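Chemotaxis operon protein (CheX) (Borrelia burgdorferi, PDB 3HZH) probably acts as a CheX-type chemotaxis phosphatase, removing the phosphoryl group from the response regulator CheY. Local coordinates at residues Y16-F20 with V164-I168; V80-N85 with M100-L105. All blocks are in the same frame, centred on the assembly; numbering follows the deposited sequence.

Contact 1 of 2, residues Y16-F20 with V164-I168; sequences YIEPF and VNIAI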
loop_
_atom_site.group_PDB
_atom_site.type_symbol
_atom_site.label_atom_id
_atom_site.label_comp_id
_atom_site.label_asym_id
_atom_site.label_seq_id
_atom_site.Cartn_x
_atom_site.Cartn_y
_atom_site.Cartn_z
ATOM N N TYR B 16 -0.385 4.198 21.557
ATOM C CA TYR B 16 -0.644 3.584 20.259
ATOM C C TYR B 16 -1.806 2.592 20.206
ATOM O O TYR B 16 -2.270 2.237 19.121
ATOM C CB TYR B 16 0.603 2.849 19.798
ATOM C CG TYR B 16 0.931 1.694 20.709
ATOM C CD1 TYR B 16 1.533 1.909 21.951
ATOM C CD2 TYR B 16 0.574 0.390 20.367
ATOM C CE1 TYR B 16 1.767 0.854 22.827
ATOM C CE2 TYR B 16 0.802 -0.671 21.236
ATOM C CZ TYR B 16 1.399 -0.431 22.463
ATOM O OH TYR B 16 1.626 -1.474 23.335
ATOM N N ILE B 17 -2.260 2.127 21.363
ATOM C CA ILE B 17 -3.345 1.151 21.404
ATOM C C ILE B 17 -4.583 1.559 20.608
ATOM O O ILE B 17 -5.040 0.816 19.740
ATOM C CB ILE B 17 -3.762 0.832 22.857
ATOM C CG1 ILE B 17 -2.588 0.206 23.608
ATOM C CG2 ILE B 17 -4.925 -0.150 22.862
ATOM C CD1 ILE B 17 -2.130 -1.140 23.038
ATOM N N GLU B 18 -5.133 2.733 20.893
ATOM C CA GLU B 18 -6.323 3.166 20.177
ATOM C C GLU B 18 -6.027 3.428 18.704
ATOM O O GLU B 18 -6.798 3.025 17.839
ATOM C CB GLU B 18 -6.937 4.388 20.862
ATOM C CG GLU B 18 -8.219 4.881 20.230
ATOM C CD GLU B 18 -8.985 5.782 21.176
ATOM O OE1 GLU B 18 -8.321 6.566 21.879
ATOM O OE2 GLU B 18 -10.233 5.720 21.213
ATOM N N PRO B 19 -4.920 4.128 18.396
ATOM C CA PRO B 19 -4.587 4.387 16.991
ATOM C C PRO B 19 -4.485 3.058 16.229
ATOM O O PRO B 19 -4.983 2.930 15.110
ATOM C CB PRO B 19 -3.243 5.104 17.096
ATOM C CG PRO B 19 -3.420 5.891 18.383
ATOM C CD PRO B 19 -3.924 4.766 19.272
ATOM N N PHE B 20 -3.855 2.068 16.850
ATOM C CA PHE B 20 -3.702 0.752 16.231
ATOM C C PHE B 20 -5.046 0.073 15.946
ATOM O O PHE B 20 -5.287 -0.388 14.829
ATOM C CB PHE B 20 -2.862 -0.165 17.119
ATOM C CG PHE B 20 -2.700 -1.551 16.566
ATOM C CD1 PHE B 20 -1.997 -1.768 15.386
ATOM C CD2 PHE B 20 -3.275 -2.643 17.213
ATOM C CE1 PHE B 20 -1.869 -3.050 14.856
ATOM C CE2 PHE B 20 -3.152 -3.930 16.692
ATOM C CZ PHE B 20 -2.447 -4.131 15.511
ATOM N N VAL B 164 -4.444 -9.368 13.782
ATOM C CA VAL B 164 -3.551 -8.246 13.553
ATOM C C VAL B 164 -2.833 -8.063 14.873
ATOM O O VAL B 164 -3.463 -7.904 15.922
ATOM C CB VAL B 164 -4.349 -6.988 13.175
ATOM C CG1 VAL B 164 -3.412 -5.837 12.880
ATOM C CG2 VAL B 164 -5.210 -7.286 11.958
ATOM N N ASN B 165 -1.509 -8.111 14.824
ATOM C CA ASN B 165 -0.704 -8.018 16.031
ATOM C C ASN B 165 0.277 -6.862 15.975
ATOM O O ASN B 165 0.850 -6.573 14.920
ATOM C CB ASN B 165 0.064 -9.325 16.190
ATOM C CG ASN B 165 -0.829 -10.539 16.028
ATOM O OD1 ASN B 165 -0.370 -11.617 15.660
ATOM N ND2 ASN B 165 -2.117 -10.369 16.318
ATOM N N ILE B 166 0.446 -6.187 17.107
ATOM C CA ILE B 166 1.400 -5.095 17.183
ATOM C C ILE B 166 2.261 -5.302 18.400
ATOM O O ILE B 166 1.766 -5.503 19.512
ATOM C CB ILE B 166 0.736 -3.702 17.271
ATOM C CG1 ILE B 166 1.826 -2.621 17.360
ATOM C CG2 ILE B 166 -0.157 -3.610 18.495
ATOM C CD1 ILE B 166 1.337 -1.226 17.095
ATOM N N ALA B 167 3.564 -5.272 18.189
ATOM C CA ALA B 167 4.470 -5.465 19.290
ATOM C C ALA B 167 5.411 -4.305 19.328
ATOM O O ALA B 167 6.293 -4.176 18.482
ATOM C CB ALA B 167 5.232 -6.752 19.125
ATOM N N ILE B 168 5.196 -3.423 20.289
ATOM C CA ILE B 168 6.099 -2.322 20.390
ATOM C C ILE B 168 7.143 -2.705 21.383
ATOM O O ILE B 168 6.922 -3.467 22.329
ATOM C CB ILE B 168 5.433 -1.033 20.780
ATOM C CG1 ILE B 168 4.443 -0.660 19.683
ATOM C CG2 ILE B 168 6.490 0.064 20.928
ATOM C CD1 ILE B 168 3.803 0.662 19.870
#

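Contact 2 of 2, residues V80-N85 with M100-L105; sequences VASKLN and MVAATL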
loop_
_atom_site.group_PDB
_atom_site.type_symbol
_atom_site.label_atom_id
_atom_site.label_comp_id
_atom_site.label_asym_id
_atom_site.label_seq_id
_atom_site.Cartn_x
_atom_site.Cartn_y
_atom_site.Cartn_z
ATOM N N VAL B 80 -9.521 -13.689 1.300
ATOM C CA VAL B 80 -9.193 -12.258 1.294
ATOM C C VAL B 80 -8.625 -11.795 -0.048
ATOM O O VAL B 80 -9.057 -10.776 -0.588
ATOM C CB VAL B 80 -8.168 -11.902 2.399
ATOM C CG1 VAL B 80 -7.795 -10.425 2.304
ATOM C CG2 VAL B 80 -8.753 -12.220 3.777
ATOM N N ALA B 81 -7.651 -12.525 -0.580
ATOM C CA ALA B 81 -7.077 -12.141 -1.868
ATOM C C ALA B 81 -8.169 -12.155 -2.947
ATOM O O ALA B 81 -8.201 -11.275 -3.811
ATOM C CB ALA B 81 -5.944 -13.086 -2.248
ATOM N N SER B 82 -9.065 -13.142 -2.880
ATOM C CA SER B 82 -10.160 -13.262 -3.840
ATOM C C SER B 82 -11.091 -12.055 -3.799
ATOM O O SER B 82 -11.449 -11.499 -4.833
ATOM C CB SER B 82 -10.973 -14.538 -3.581
ATOM O OG SER B 82 -10.222 -15.702 -3.890
ATOM N N LYS B 83 -11.485 -11.653 -2.601
ATOM C CA LYS B 83 -12.368 -10.508 -2.444
ATOM C C LYS B 83 -11.725 -9.204 -2.923
ATOM O O LYS B 83 -12.386 -8.394 -3.571
ATOM C CB LYS B 83 -12.784 -10.362 -0.973
ATOM C CG LYS B 83 -13.624 -11.511 -0.437
ATOM C CD LYS B 83 -14.985 -11.551 -1.113
ATOM C CE LYS B 83 -15.861 -12.654 -0.540
ATOM N NZ LYS B 83 -17.254 -12.592 -1.081
ATOM N N LEU B 84 -10.443 -9.011 -2.612
ATOM C CA LEU B 84 -9.741 -7.788 -2.989
ATOM C C LEU B 84 -9.398 -7.634 -4.475
ATOM O O LEU B 84 -9.254 -6.518 -4.987
ATOM C CB LEU B 84 -8.483 -7.589 -2.147
ATOM C CG LEU B 84 -8.743 -7.524 -0.638
ATOM C CD1 LEU B 84 -7.496 -7.032 0.078
ATOM C CD2 LEU B 84 -9.898 -6.589 -0.354
ATOM N N ASN B 85 -9.280 -8.750 -5.170
ATOM C CA ASN B 85 -8.967 -8.728 -6.584
ATOM C C ASN B 85 -10.220 -8.981 -7.419
ATOM O O ASN B 85 -10.166 -9.005 -8.658
ATOM C CB ASN B 85 -7.913 -9.795 -6.867
ATOM C CG ASN B 85 -6.539 -9.375 -6.442
ATOM O OD1 ASN B 85 -5.850 -8.652 -7.170
ATOM N ND2 ASN B 85 -6.129 -9.800 -5.250
HETATM N N MSE B 100 0.062 -13.260 -6.468
HETATM C CA MSE B 100 -0.900 -12.209 -6.190
HETATM C C MSE B 100 -1.397 -12.274 -4.749
HETATM O O MSE B 100 -1.652 -11.237 -4.151
HETATM C CB MSE B 100 -2.079 -12.266 -7.170
HETATM C CG MSE B 100 -3.005 -11.046 -7.096
HETATM SE SE MSE B 100 -2.169 -9.462 -7.495
HETATM C CE MSE B 100 -1.584 -9.817 -9.168
ATOM N N VAL B 101 -1.528 -13.481 -4.191
ATOM C CA VAL B 101 -1.973 -13.626 -2.800
ATOM C C VAL B 101 -1.001 -12.886 -1.879
ATOM O O VAL B 101 -1.410 -12.059 -1.058
ATOM C CB VAL B 101 -2.044 -15.118 -2.363
ATOM C CG1 VAL B 101 -2.174 -15.220 -0.848
ATOM C CG2 VAL B 101 -3.249 -15.790 -3.004
ATOM N N ALA B 102 0.286 -13.189 -2.035
ATOM C CA ALA B 102 1.335 -12.560 -1.242
ATOM C C ALA B 102 1.321 -11.044 -1.402
ATOM O O ALA B 102 1.289 -10.307 -0.417
ATOM C CB ALA B 102 2.704 -13.104 -1.649
ATOM N N ALA B 103 1.336 -10.586 -2.649
ATOM C CA ALA B 103 1.346 -9.151 -2.949
ATOM C C ALA B 103 0.135 -8.402 -2.413
ATOM O O ALA B 103 0.237 -7.229 -2.038
ATOM C CB ALA B 103 1.456 -8.938 -4.450
ATOM N N THR B 104 -1.014 -9.073 -2.395
ATOM C CA THR B 104 -2.235 -8.459 -1.904
ATOM C C THR B 104 -2.234 -8.354 -0.383
ATOM O O THR B 104 -2.514 -7.294 0.171
ATOM C CB THR B 104 -3.495 -9.254 -2.342
ATOM O OG1 THR B 104 -3.531 -9.367 -3.774
ATOM C CG2 THR B 104 -4.761 -8.532 -1.877
ATOM N N LEU B 105 -1.928 -9.449 0.302
ATOM C CA LEU B 105 -1.913 -9.420 1.765
ATOM C C LEU B 105 -0.827 -8.504 2.334
ATOM O O LEU B 105 -1.059 -7.813 3.337
ATOM C CB LEU B 105 -1.755 -10.836 2.326
ATOM C CG LEU B 105 -2.834 -11.833 1.895
ATOM C CD1 LEU B 105 -2.633 -13.150 2.637
ATOM C CD2 LEU B 105 -4.211 -11.258 2.185
#

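Contact 1 of 2, residues Y16-F20 with V164-I168
The F20 ring lies over I166, with CG2 of I166 above the centre of one ring face in a CH-pi contact, 3.5 Å from the centroid and 14° off the ring normal. The carbonyl O of V164 sits at the edge of the same ring, in its plane. CG1 of V164 reaches the far end of the ring obliquely, 3.7 Å from CE1 of F20. The Y16 ring is covered on both faces: CG1 of I17 lies toward the rim of one, 4.2 Å above the plane, and the end of I168 covers the other. I168 is poorly ordered, and the very close approach of its CD1 to this ring is doubtful in detail.

I166 joins the two aromatics. Its CG1 branch runs anti to the backbone N (chi1 179°) and carries CD1 to 3.7 Å from CD2 of Y16 and 3.8 Å from CD1 of F20, while its CG2 sits over the F20 face. The F20 ring extends toward the strand because its CG also stands anti to the backbone N (chi1 178°). Behind the rings, F20 N donates to Y16 O at 2.8 Å in the first turn of the helix.

V164, I166 and I168 project from one side of the strand, and the CB atoms of N165 and A167 point away from the helix. Strand 161-168 runs between antiparallel strands 149-155 and 66-72, so the start of helix 17-31 packs on one face of the sheet, over an inner strand. F116 of helix 97-118 touches Y16, P19 and I166, and L150 of strand 149-155 also meets I166.

Contact 2 of 2, residues V80-N85 with M100-L105
N85 and T104 meet through the one hydrogen bond between the two segments: ND2 of N85 donates to OG1 of T104 at 3.0 Å, with an N-H...O angle of 163° and the acceptor lying in the amide plane. The second N-H of the same amide turns back to A81 O at 2.9 Å, again nearly in the amide plane, so both ND2 hydrogens are used and the rotation of the group is fixed. This return is allowed by chi1 of -77°, which sets CG beside the backbone N. A81 O also accepts from N85 N, the two donors arriving from opposite faces of its plane.

T104 has a matching conformation. Its OG1 also stands beside the backbone N and donates to M100 O at 2.7 Å, from above the carbonyl plane. The hydroxyl thus accepts from N85 and donates to M100 O. The other branch, CG2, meets CD1 of L84 at 3.7 Å.

The selenomethionine M100 has a bent chain, and its CG passes across the N85 amide, 3.7 Å from OD1. At the N85 end of the contact, OD1 is hydrogen-bonded to a basic side chain of the other protein, whose apolar and aromatic side chains pack on M100 and T104, so this helix pair contributes to the binding interface. Apolar pairs extend the seam: CB of A81 meets CG2 of V101 at 3.9 Å, and CG1 of V80 meets CD2 of L105 at 3.7 Å.

The helix segments cross at 77°, their axes 9.5 Å apart. L105 continues onto V54 and V56 of strand 54-62 and onto F134 of strand 127-135, tying the crossing to the sheet.

How the contacts relate
Both contacts are largely buried, yet they lie on opposite sides of the chain's centre, about 23 Å apart between centres, with contact 2 nested in sequence inside the loop closed by contact 1. Contact 1 packs a helix on the sheet through aromatic rings and branched aliphatic side chains. Contact 2 joins two helices and combines small apolar pairs with a polar chain of side-chain and carbonyl groups. Helix 97-118 connects them: it supplies one partner of contact 2, and its F116 touches contact 1. The second protein of the assembly reaches contact 2 but leaves the segments of contact 1 untouched.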